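Local coordinates for protein meso-diaminopimelate dehydrogenase (Clostridium tetani, PDB 3WGY) that probably catalyses the NADP-dependent oxidative deamination of meso-diaminopimelate, here as a variant crystallised with the 2-oxo acid 4-methyl-2-oxovalerate, at residues V10-N14 with I15-V19; L127-L130 with N131-L134. The protein carries 6 engineered substitutions. One frame throughout, in Å; residues are numbered along the deposited sequence.

Interaction 1: residues V10-N14 with I15-V19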
loop_
_atom_site.group_PDB
_atom_site.type_symbol
_atom_site.label_atom_id
_atom_site.label_comp_id
_atom_site.label_asym_id
_atom_site.label_seq_id
_atom_site.Cartn_x
_atom_site.Cartn_y
_atom_site.Cartn_z
ATOM N N VAL B 10 10.034 -22.856 -12.012
ATOM C CA VAL B 10 9.403 -23.742 -12.984
ATOM C C VAL B 10 8.974 -22.889 -14.172
ATOM O O VAL B 10 8.066 -22.060 -14.054
ATOM C CB VAL B 10 8.151 -24.429 -12.422
ATOM C CG1 VAL B 10 7.533 -25.307 -13.496
ATOM C CG2 VAL B 10 8.503 -25.260 -11.196
ATOM N N GLY B 11 9.627 -23.093 -15.312
ATOM C CA GLY B 11 9.301 -22.322 -16.496
ATOM C C GLY B 11 10.380 -21.289 -16.742
ATOM O O GLY B 11 10.720 -20.510 -15.855
ATOM N N TYR B 12 10.924 -21.264 -17.950
ATOM C CA TYR B 12 11.984 -20.317 -18.237
ATOM C C TYR B 12 11.620 -19.321 -19.335
ATOM O O TYR B 12 12.390 -19.105 -20.266
ATOM C CB TYR B 12 13.258 -21.088 -18.587
ATOM C CG TYR B 12 14.545 -20.328 -18.363
ATOM C CD1 TYR B 12 14.732 -19.543 -17.225
ATOM C CD2 TYR B 12 15.604 -20.449 -19.262
ATOM C CE1 TYR B 12 15.952 -18.899 -16.987
ATOM C CE2 TYR B 12 16.815 -19.814 -19.036
ATOM C CZ TYR B 12 16.985 -19.043 -17.900
ATOM O OH TYR B 12 18.194 -18.419 -17.700
ATOM N N GLY B 13 10.431 -18.734 -19.210
ATOM C CA GLY B 13 9.967 -17.734 -20.152
ATOM C C GLY B 13 10.409 -16.376 -19.635
ATOM O O GLY B 13 11.419 -16.285 -18.931
ATOM N N ASN B 14 9.672 -15.318 -19.965
ATOM C CA ASN B 14 10.057 -13.985 -19.499
ATOM C C ASN B 14 9.977 -13.846 -17.989
ATOM O O ASN B 14 10.783 -13.145 -17.386
ATOM C CB ASN B 14 9.204 -12.892 -20.150
ATOM C CG ASN B 14 9.673 -12.544 -21.551
ATOM O OD1 ASN B 14 10.812 -12.835 -21.929
ATOM N ND2 ASN B 14 8.802 -11.900 -22.324
ATOM N N ILE B 15 9.013 -14.510 -17.368
ATOM C CA ILE B 15 8.892 -14.406 -15.917
ATOM C C ILE B 15 9.946 -15.265 -15.216
ATOM O O ILE B 15 10.566 -14.831 -14.240
ATOM C CB ILE B 15 7.478 -14.788 -15.455
ATOM C CG1 ILE B 15 6.459 -13.870 -16.143
ATOM C CG2 ILE B 15 7.362 -14.640 -13.926
ATOM C CD1 ILE B 15 5.031 -14.116 -15.739
ATOM N N GLY B 16 10.165 -16.475 -15.722
ATOM C CA GLY B 16 11.174 -17.339 -15.128
ATOM C C GLY B 16 12.517 -16.631 -15.172
ATOM O O GLY B 16 13.244 -16.592 -14.177
ATOM N N LYS B 17 12.846 -16.062 -16.331
ATOM C CA LYS B 17 14.099 -15.330 -16.505
ATOM C C LYS B 17 14.134 -14.129 -15.565
ATOM O O LYS B 17 15.175 -13.805 -14.994
ATOM C CB LYS B 17 14.249 -14.844 -17.954
ATOM C CG LYS B 17 14.624 -15.912 -18.956
ATOM C CD LYS B 17 14.768 -15.305 -20.345
ATOM C CE LYS B 17 15.400 -16.283 -21.324
ATOM N NZ LYS B 17 14.648 -17.567 -21.428
ATOM N N GLY B 18 12.991 -13.466 -15.413
ATOM C CA GLY B 18 12.914 -12.321 -14.523
ATOM C C GLY B 18 13.137 -12.726 -13.076
ATOM O O GLY B 18 13.754 -11.989 -12.301
ATOM N N VAL B 19 12.633 -13.901 -12.709
ATOM C CA VAL B 19 12.787 -14.403 -11.349
ATOM C C VAL B 19 14.251 -14.709 -11.066
ATOM O O VAL B 19 14.772 -14.370 -10.001
ATOM C CB VAL B 19 11.955 -15.681 -11.128
ATOM C CG1 VAL B 19 12.298 -16.304 -9.786
ATOM C CG2 VAL B 19 10.479 -15.342 -11.176
HETATM O O HOH W 1 8.422 -18.208 -17.494
#

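Interaction 2: residues L127-L130 with N131-L134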
loop_
_atom_site.group_PDB
_atom_site.type_symbol
_atom_site.label_atom_id
_atom_site.label_comp_id
_atom_site.label_asym_id
_atom_site.label_seq_id
_atom_site.Cartn_x
_atom_site.Cartn_y
_atom_site.Cartn_z
ATOM N N LEU B 127 -0.413 -6.739 -5.645
ATOM C CA LEU B 127 -0.363 -5.426 -5.014
ATOM C C LEU B 127 -1.649 -4.621 -5.206
ATOM O O LEU B 127 -2.117 -3.968 -4.276
ATOM C CB LEU B 127 0.842 -4.639 -5.528
ATOM C CG LEU B 127 2.167 -5.400 -5.407
ATOM C CD1 LEU B 127 3.309 -4.487 -5.816
ATOM C CD2 LEU B 127 2.363 -5.882 -3.976
ATOM N N PHE B 128 -2.228 -4.662 -6.400
ATOM C CA PHE B 128 -3.454 -3.910 -6.616
ATOM C C PHE B 128 -4.575 -4.432 -5.731
ATOM O O PHE B 128 -5.372 -3.656 -5.204
ATOM C CB PHE B 128 -3.860 -3.959 -8.094
ATOM C CG PHE B 128 -3.113 -2.977 -8.958
ATOM C CD1 PHE B 128 -2.008 -2.294 -8.467
ATOM C CD2 PHE B 128 -3.506 -2.749 -10.266
ATOM C CE1 PHE B 128 -1.309 -1.398 -9.274
ATOM C CE2 PHE B 128 -2.811 -1.852 -11.081
ATOM C CZ PHE B 128 -1.715 -1.178 -10.587
ATOM N N SER B 129 -4.616 -5.751 -5.556
ATOM C CA SER B 129 -5.621 -6.399 -4.727
ATOM C C SER B 129 -5.518 -5.884 -3.295
ATOM O O SER B 129 -6.519 -5.533 -2.680
ATOM C CB SER B 129 -5.408 -7.920 -4.725
ATOM O OG SER B 129 -5.210 -8.407 -6.040
ATOM N N LEU B 130 -4.296 -5.845 -2.772
ATOM C CA LEU B 130 -4.066 -5.382 -1.408
ATOM C C LEU B 130 -4.552 -3.954 -1.233
ATOM O O LEU B 130 -5.145 -3.613 -0.208
ATOM C CB LEU B 130 -2.575 -5.438 -1.062
ATOM C CG LEU B 130 -1.964 -6.812 -0.785
ATOM C CD1 LEU B 130 -0.446 -6.749 -0.939
ATOM C CD2 LEU B 130 -2.376 -7.269 0.635
ATOM N N ASN B 131 -4.294 -3.115 -2.233
ATOM C CA ASN B 131 -4.699 -1.730 -2.136
ATOM C C ASN B 131 -6.185 -1.496 -2.303
ATOM O O ASN B 131 -6.710 -0.530 -1.750
ATOM C CB ASN B 131 -3.879 -0.857 -3.091
ATOM C CG ASN B 131 -2.492 -0.568 -2.533
ATOM O OD1 ASN B 131 -1.548 -1.328 -2.742
ATOM N ND2 ASN B 131 -2.381 0.511 -1.787
ATOM N N ARG B 132 -6.872 -2.356 -3.052
ATOM C CA ARG B 132 -8.326 -2.198 -3.172
ATOM C C ARG B 132 -8.862 -2.520 -1.773
ATOM O O ARG B 132 -9.703 -1.809 -1.230
ATOM C CB ARG B 132 -8.926 -3.195 -4.173
ATOM C CG ARG B 132 -8.499 -3.016 -5.620
ATOM C CD ARG B 132 -9.150 -4.085 -6.509
ATOM N NE ARG B 132 -8.460 -4.201 -7.787
ATOM C CZ ARG B 132 -7.682 -5.221 -8.135
ATOM N NH1 ARG B 132 -7.482 -6.244 -7.318
ATOM N NH2 ARG B 132 -7.084 -5.203 -9.307
ATOM N N LEU B 133 -8.345 -3.597 -1.191
ATOM C CA LEU B 133 -8.752 -4.034 0.138
ATOM C C LEU B 133 -8.517 -2.950 1.181
ATOM O O LEU B 133 -9.422 -2.585 1.937
ATOM C CB LEU B 133 -7.988 -5.301 0.535
ATOM C CG LEU B 133 -8.282 -5.819 1.946
ATOM C CD1 LEU B 133 -9.796 -5.950 2.154
ATOM C CD2 LEU B 133 -7.573 -7.160 2.155
ATOM N N LEU B 134 -7.292 -2.439 1.217
ATOM C CA LEU B 134 -6.935 -1.385 2.154
ATOM C C LEU B 134 -7.893 -0.209 2.002
ATOM O O LEU B 134 -8.416 0.317 2.982
ATOM C CB LEU B 134 -5.504 -0.900 1.882
ATOM C CG LEU B 134 -4.951 0.114 2.876
ATOM C CD1 LEU B 134 -4.909 -0.547 4.253
ATOM C CD2 LEU B 134 -3.545 0.584 2.421
#

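Interaction 1: residues V10-N14 with I15-V19
Y12 and K17 meet in a local contact round the turn between strand 5-10 and helix 14-23, where the loop folds back over the first turn of the helix. The two side chains cross at about a right angle. K17 lays CG over one face of the Y12 ring, 4.0 Å from its centroid in a CH-pi contact. Farther out, the chain bends at its last torsion (chi4 57°) and brings NZ back over the same ring, a cation-pi contact 4.1 Å from the centroid. There NZ also gives a 3.0 Å hydrogen bond to Y12 O, while Y12 OH is hydrogen-bonded to E20, about one turn beyond K17 on the helix. G11, G13 and G16 fit the GxGxxG pattern of a Rossmann-type strand-turn-helix, which in relatives binds the dinucleotide's pyrophosphate. G13 is the N-cap, and its O accepts from K17 N at 3.0 Å with a nearly straight N-H...O angle of 164°. One water accepts from both G13 N and G16 N, bridging the loop to the helix start. G16 CA lies 3.3 Å from G11 O in a CA-H...O contact, the helix backbone pressed straight onto the loop.

Interaction 2: residues L127-L130 with N131-L134
Four successive i to i+4 hydrogen bonds, from N131 N to L127 O, R132 N to F128 O, L133 N to S129 O and L134 N to L130 O, make this about two regular turns of helix 123-138. R132 N also leans on S129 O in a weak i to i+3 bond.

The side chain that reaches back across the turn is R132. Its CG stands anti to its own carbonyl carbon (chi1 -65°) and the chain stays extended from there to NE, running towards the helix start past F128 O, which lies 3.2 Å from CG. The guanidinium ends up with one face against F128, whose CB is 3.7 Å from NH2; that same nitrogen sits at the edge of the phenyl ring, near its plane, so this is not a cation stacked on the ring. NH1 comes down close to S129, 3.2 Å from its CA. Polar partners hold the group on several sides: NH2 forms a salt bridge with D124, NE bonds to T146, and NH1 makes a weak bond to L325 O of the second subunit. S129 OG turns back to G126 N in the preceding turn and also bonds the terminal carboxylate of L326 of the second subunit, so R132 and S129 together meet that chain end.

F128, packed edge-to-face with W123, faces V253 of strand 249-258 together with N131 and R132, and it joins L127 and N131 on F269 of strand 264-273. Another side of the helix turns to helix 276-296, where L127 meets F279 and V283 and L130 meets Y287.

Interaction 1 comes first along the chain, at the start of helix 14-23 beside the seven-stranded parallel sheet; interaction 2 follows in helix 123-138, packed on the antiparallel sheet that contains strands 249-258 and 264-273. Their centres are 25 Å apart, on opposite sides of the chain's centre, and their nearest atoms stay about 14 Å apart. Helix 276-296 is common to both: I15 and V19 touch it at S281, L284 and V285, L127 and L130 at F279, V283 and Y287. The 10-19 turn probably serves the cofactor, and the side chain of I15 lies about 10 Å from the bound 2-oxo acid, whereas 127-134 belongs to the subunit interface.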